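Local coordinates for major pilin backbone protein T-antigen, T13 (PDB 6BBT) that forms the backbone of the pilus on the surface of Streptococcus pyogenes and serves as its serotyping T-antigen, at residues E162-G167 / L215-S220; A246-G251 / S269-V274. All blocks are in the same frame, centred on the assembly; numbering follows the deposited sequence.

Interactions 1 and 2 lie about 15 Å apart, between centres, in one family domain, and both are built on the same sheet, in which strands 148-166 and 271-279 run side by side. Interaction 2 is a regular antiparallel pairing, partly buried, with apolar and acidic side chains on one face and Thr247, Lys249, Glu272 and Val274, with a bound water, on the other. Interaction 1 is a surface contact, where a beta turn between two strands folds against strand 148-166, held by two backbone bonds, one aspartate bond and the His218 contact. The two meet directly: Glu162 N probably bonds Ile273 O at 2.9 Å, while the carboxylates of Glu162 and Glu272 come close as like charges.

Interaction 1: residues E162-G167 / L215-S220; sequences EKQVTG and LHDHQS
Gln164 lays its CG over one face of the His218 imidazole, a CH-pi contact 4.2 Å from the ring centroid, with the amide turned 48° from the ring plane. Glu162 OE2 approaches the same ring obliquely, 3.6 Å from His218 CD2, and also accepts a weak bond from Gln164 NE2. Gln219 OE1 lies over one face of the His216 ring. The Asp217 carboxylate is used from above its plane: Val165 N donates to Asp217 OD1 at 2.8 Å, with CG swung anti to the aspartate's own backbone N (chi1 -170°) to bring the oxygen across. On the backbone, Lys163 is gripped at both ends, its N donating to Gln219 O at 3.1 Å and its O accepting from His218 N at 2.7 Å. These anchor the type II turn His216-Gln219, braced within by His216 ND1 to Asp217 O and by His216 N to Gln219 OE1. At the Leu215 end, Lys163 CB packs on Leu215 CB at 3.8 Å before its chain bends away to the isopeptide bond with Asn277, a hallmark of these pilins, beside Phe176 and Glu236. The turn joins strands 211-215 and 220-227, while the other edge of strand 148-166 is hydrogen-bonded to strand 271-279.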
loop_
_atom_site.group_PDB
_atom_site.type_symbol
_atom_site.label_atom_id
_atom_site.label_comp_id
_atom_site.label_asym_id
_atom_site.label_seq_id
_atom_site.Cartn_x
_atom_site.Cartn_y
_atom_site.Cartn_z
ATOM N N GLU A 162 -21.060 -14.692 10.105
ATOM C CA GLU A 162 -22.458 -14.994 10.375
ATOM C C GLU A 162 -22.612 -16.200 11.281
ATOM O O GLU A 162 -21.823 -17.143 11.205
ATOM C CB GLU A 162 -23.182 -15.265 9.074
ATOM C CG GLU A 162 -24.689 -15.219 9.231
ATOM C CD GLU A 162 -25.414 -15.715 8.017
ATOM O OE1 GLU A 162 -24.939 -15.427 6.896
ATOM O OE2 GLU A 162 -26.455 -16.385 8.202
ATOM N N LYS A 163 -23.663 -16.170 12.104
ATOM C CA LYS A 163 -24.019 -17.280 12.981
ATOM C C LYS A 163 -25.212 -18.046 12.400
ATOM O O LYS A 163 -26.214 -17.442 12.004
ATOM C CB LYS A 163 -24.361 -16.751 14.376
ATOM C CG LYS A 163 -24.754 -17.809 15.408
ATOM C CD LYS A 163 -23.585 -18.677 15.857
ATOM C CE LYS A 163 -24.082 -19.966 16.484
ATOM N NZ LYS A 163 -23.013 -20.852 17.009
ATOM N N GLN A 164 -25.091 -19.372 12.354
ATOM C CA GLN A 164 -26.229 -20.246 12.077
ATOM C C GLN A 164 -26.398 -21.286 13.167
ATOM O O GLN A 164 -25.413 -21.798 13.715
ATOM C CB GLN A 164 -26.115 -20.884 10.694
ATOM C CG GLN A 164 -27.004 -20.175 9.686
ATOM C CD GLN A 164 -26.543 -20.342 8.263
ATOM O OE1 GLN A 164 -25.922 -21.344 7.907
ATOM N NE2 GLN A 164 -26.848 -19.350 7.429
ATOM N N VAL A 165 -27.660 -21.562 13.493
ATOM C CA VAL A 165 -28.024 -22.537 14.518
ATOM C C VAL A 165 -28.828 -23.671 13.878
ATOM O O VAL A 165 -29.739 -23.418 13.086
ATOM C CB VAL A 165 -28.841 -21.889 15.651
ATOM C CG1 VAL A 165 -29.314 -22.944 16.651
ATOM C CG2 VAL A 165 -28.008 -20.820 16.353
ATOM N N THR A 166 -28.469 -24.908 14.219
ATOM C CA THR A 166 -29.152 -26.105 13.720
ATOM C C THR A 166 -29.558 -27.020 14.874
ATOM O O THR A 166 -28.969 -26.971 15.955
ATOM C CB THR A 166 -28.263 -26.903 12.739
ATOM O OG1 THR A 166 -27.075 -27.339 13.406
ATOM C CG2 THR A 166 -27.882 -26.070 11.546
ATOM N N GLY A 167 -30.578 -27.848 14.625
ATOM C CA GLY A 167 -31.026 -28.887 15.567
ATOM C C GLY A 167 -32.193 -28.464 16.441
ATOM O O GLY A 167 -32.483 -27.274 16.577
ATOM N N LEU A 215 -23.695 -12.681 18.443
ATOM C CA LEU A 215 -24.604 -12.944 17.335
ATOM C C LEU A 215 -25.620 -14.003 17.744
ATOM O O LEU A 215 -25.283 -14.939 18.475
ATOM C CB LEU A 215 -23.843 -13.456 16.098
ATOM C CG LEU A 215 -22.770 -12.559 15.484
ATOM C CD1 LEU A 215 -21.988 -13.353 14.444
ATOM C CD2 LEU A 215 -23.401 -11.312 14.859
ATOM N N HIS A 216 -26.850 -13.867 17.253
ATOM C CA HIS A 216 -27.849 -14.956 17.333
ATOM C C HIS A 216 -28.033 -15.535 15.938
ATOM O O HIS A 216 -27.433 -15.048 14.983
ATOM C CB HIS A 216 -29.184 -14.483 17.946
ATOM C CG HIS A 216 -29.751 -13.259 17.303
ATOM N ND1 HIS A 216 -30.301 -13.269 16.038
ATOM C CD2 HIS A 216 -29.835 -11.983 17.742
ATOM C CE1 HIS A 216 -30.701 -12.049 15.723
ATOM N NE2 HIS A 216 -30.429 -11.249 16.740
ATOM N N ASP A 217 -28.850 -16.584 15.822
ATOM C CA ASP A 217 -29.097 -17.252 14.539
ATOM C C ASP A 217 -29.390 -16.238 13.441
ATOM O O ASP A 217 -30.189 -15.322 13.625
ATOM C CB ASP A 217 -30.260 -18.252 14.660
ATOM C CG ASP A 217 -30.415 -19.159 13.435
ATOM O OD1 ASP A 217 -29.425 -19.520 12.776
ATOM O OD2 ASP A 217 -31.557 -19.555 13.146
ATOM N N HIS A 218 -28.687 -16.392 12.323
ATOM C CA HIS A 218 -28.824 -15.559 11.123
ATOM C C HIS A 218 -28.344 -14.106 11.222
ATOM O O HIS A 218 -28.460 -13.369 10.254
ATOM C CB HIS A 218 -30.247 -15.682 10.510
ATOM C CG HIS A 218 -30.423 -16.938 9.716
ATOM N ND1 HIS A 218 -31.092 -18.045 10.202
ATOM C CD2 HIS A 218 -29.941 -17.294 8.498
ATOM C CE1 HIS A 218 -31.047 -19.014 9.302
ATOM N NE2 HIS A 218 -30.352 -18.585 8.262
ATOM N N GLN A 219 -27.750 -13.718 12.344
ATOM C CA GLN A 219 -27.194 -12.380 12.488
ATOM C C GLN A 219 -25.756 -12.408 11.976
ATOM O O GLN A 219 -25.059 -13.409 12.131
ATOM C CB GLN A 219 -27.239 -11.944 13.953
ATOM C CG GLN A 219 -27.063 -10.452 14.179
ATOM C CD GLN A 219 -27.126 -10.076 15.649
ATOM O OE1 GLN A 219 -27.097 -10.938 16.520
ATOM N NE2 GLN A 219 -27.194 -8.781 15.930
ATOM N N SER A 220 -25.326 -11.309 11.366
ATOM C CA SER A 220 -23.959 -11.170 10.863
ATOM C C SER A 220 -23.326 -9.849 11.290
ATOM O O SER A 220 -24.002 -8.911 11.699
ATOM C CB SER A 220 -23.933 -11.262 9.339
ATOM O OG SER A 220 -24.723 -10.247 8.758
#

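Interaction 2: residues A246-G251 / S269-V274; sequences ATLKEG and SADEIV
Two antiparallel strands, 242-250 and 271-279, pair through Thr247-Val274 and Lys249-Glu272 as hydrogen-bonded pairs, with Leu248-Ile273 between them and Glu250-Asp271 beyond, both non-hydrogen-bonded. Lys249 N to Glu272 O is 2.8 Å, and Gly251 N to Ala270 O, 2.9 Å, carries the pairing past the strand end. On the face bearing Leu248 and Ile273, Leu248 CD1 touches its direct partner Ile273 (CG1, 3.7 Å) and the diagonal Asp271 (CG, 3.6 Å); with CG anti to the backbone N (chi1 170°), the leucine reaches across to both. Tyr232 of strand 231-236, in the neighbouring four-stranded sheet, packs on Leu248 and Ile273 and hydrogen-bonds Asp271 OD2, tying the two layers of this beta-sandwich-like domain together. Further along, Glu250 and Asp271 lie side by side, carboxylates turned 70° apart, with Glu250 OE2 3.7 Å from Asp271 OD1; this proximity of like charges may raise the proton affinity of Glu250, which Asp267 also approaches. On the face of Thr247, Lys249, Glu272 and Val274, a water bonded to Thr247 OG1 donates to Glu272 O at 2.9 Å, and the Thr247 and Val274 side chains lie side by side, OG1 3.9 Å from CB.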
loop_
_atom_site.group_PDB
_atom_site.type_symbol
_atom_site.label_atom_id
_atom_site.label_comp_id
_atom_site.label_asym_id
_atom_site.label_seq_id
_atom_site.Cartn_x
_atom_site.Cartn_y
_atom_site.Cartn_z
ATOM N N ALA A 246 -16.990 -24.116 11.980
ATOM C CA ALA A 246 -17.007 -22.929 11.134
ATOM C C ALA A 246 -16.392 -23.233 9.785
ATOM O O ALA A 246 -15.537 -24.120 9.679
ATOM C CB ALA A 246 -16.287 -21.776 11.820
ATOM N N THR A 247 -16.862 -22.515 8.761
ATOM C CA THR A 247 -16.321 -22.602 7.421
ATOM C C THR A 247 -15.881 -21.204 6.984
ATOM O O THR A 247 -16.476 -20.196 7.391
ATOM C CB THR A 247 -17.359 -23.171 6.411
ATOM O OG1 THR A 247 -18.520 -22.347 6.407
ATOM C CG2 THR A 247 -17.790 -24.584 6.782
ATOM N N LEU A 248 -14.836 -21.154 6.165
ATOM C CA LEU A 248 -14.352 -19.923 5.574
ATOM C C LEU A 248 -14.534 -20.045 4.073
ATOM O O LEU A 248 -14.017 -20.979 3.458
ATOM C CB LEU A 248 -12.879 -19.698 5.932
ATOM C CG LEU A 248 -12.142 -18.573 5.192
ATOM C CD1 LEU A 248 -12.764 -17.223 5.497
ATOM C CD2 LEU A 248 -10.670 -18.568 5.580
ATOM N N LYS A 249 -15.264 -19.094 3.504
ATOM C CA LYS A 249 -15.493 -18.986 2.068
ATOM C C LYS A 249 -14.668 -17.788 1.583
ATOM O O LYS A 249 -14.870 -16.687 2.063
ATOM C CB LYS A 249 -16.995 -18.771 1.834
ATOM C CG LYS A 249 -17.440 -18.594 0.392
ATOM C CD LYS A 249 -17.438 -19.903 -0.374
ATOM C CE LYS A 249 -17.570 -19.672 -1.876
ATOM N NZ LYS A 249 -18.840 -18.986 -2.244
ATOM N N GLU A 250 -13.733 -18.018 0.657
ATOM C CA GLU A 250 -12.877 -16.963 0.087
ATOM C C GLU A 250 -13.308 -16.668 -1.338
ATOM O O GLU A 250 -13.072 -17.476 -2.245
ATOM C CB GLU A 250 -11.400 -17.380 0.099
ATOM C CG GLU A 250 -10.909 -17.951 1.423
ATOM C CD GLU A 250 -9.384 -17.976 1.539
ATOM O OE1 GLU A 250 -8.819 -19.093 1.544
ATOM O OE2 GLU A 250 -8.756 -16.879 1.625
ATOM N N GLY A 251 -13.952 -15.522 -1.537
ATOM C CA GLY A 251 -14.505 -15.154 -2.838
ATOM C C GLY A 251 -15.539 -16.159 -3.323
ATOM O O GLY A 251 -16.531 -16.399 -2.633
ATOM N N SER A 269 -9.300 -11.624 -1.820
ATOM C CA SER A 269 -10.683 -12.102 -1.929
ATOM C C SER A 269 -11.511 -11.768 -0.682
ATOM O O SER A 269 -11.013 -11.847 0.429
ATOM C CB SER A 269 -10.719 -13.601 -2.199
ATOM O OG SER A 269 -10.048 -14.314 -1.196
ATOM N N ALA A 270 -12.777 -11.412 -0.883
ATOM C CA ALA A 270 -13.727 -11.196 0.225
ATOM C C ALA A 270 -14.034 -12.484 0.994
ATOM O O ALA A 270 -14.456 -13.462 0.384
ATOM C CB ALA A 270 -15.009 -10.593 -0.307
ATOM N N ASP A 271 -13.813 -12.474 2.316
ATOM C CA ASP A 271 -13.988 -13.659 3.188
ATOM C C ASP A 271 -15.411 -13.642 3.791
ATOM O O ASP A 271 -15.923 -12.577 4.176
ATOM C CB ASP A 271 -13.027 -13.651 4.395
ATOM C CG ASP A 271 -11.578 -14.078 4.081
ATOM O OD1 ASP A 271 -11.301 -14.503 2.925
ATOM O OD2 ASP A 271 -10.725 -13.975 5.063
ATOM N N GLU A 272 -16.028 -14.813 3.891
ATOM C CA GLU A 272 -17.168 -15.002 4.778
ATOM C C GLU A 272 -16.974 -16.241 5.631
ATOM O O GLU A 272 -16.708 -17.336 5.109
ATOM C CB GLU A 272 -18.500 -15.080 4.040
ATOM C CG GLU A 272 -19.662 -15.049 5.036
ATOM C CD GLU A 272 -21.040 -15.188 4.419
ATOM O OE1 GLU A 272 -21.136 -15.265 3.172
ATOM O OE2 GLU A 272 -22.019 -15.211 5.212
ATOM N N ILE A 273 -17.090 -16.049 6.941
ATOM C CA ILE A 273 -17.049 -17.122 7.905
ATOM C C ILE A 273 -18.468 -17.369 8.385
ATOM O O ILE A 273 -19.157 -16.432 8.790
ATOM C CB ILE A 273 -16.120 -16.804 9.098
ATOM C CG1 ILE A 273 -14.655 -16.749 8.628
ATOM C CG2 ILE A 273 -16.267 -17.854 10.196
ATOM C CD1 ILE A 273 -13.658 -16.351 9.701
ATOM N N VAL A 274 -18.902 -18.626 8.318
ATOM C CA VAL A 274 -20.199 -19.042 8.840
ATOM C C VAL A 274 -19.885 -19.957 9.997
ATOM O O VAL A 274 -19.227 -20.984 9.817
ATOM C CB VAL A 274 -21.062 -19.770 7.783
ATOM C CG1 VAL A 274 -22.394 -20.196 8.393
ATOM C CG2 VAL A 274 -21.304 -18.878 6.574
HETATM O O HOH W 1 -18.185 -19.881 4.970
HETATM O O HOH W 2 -16.867 -15.149 0.045
#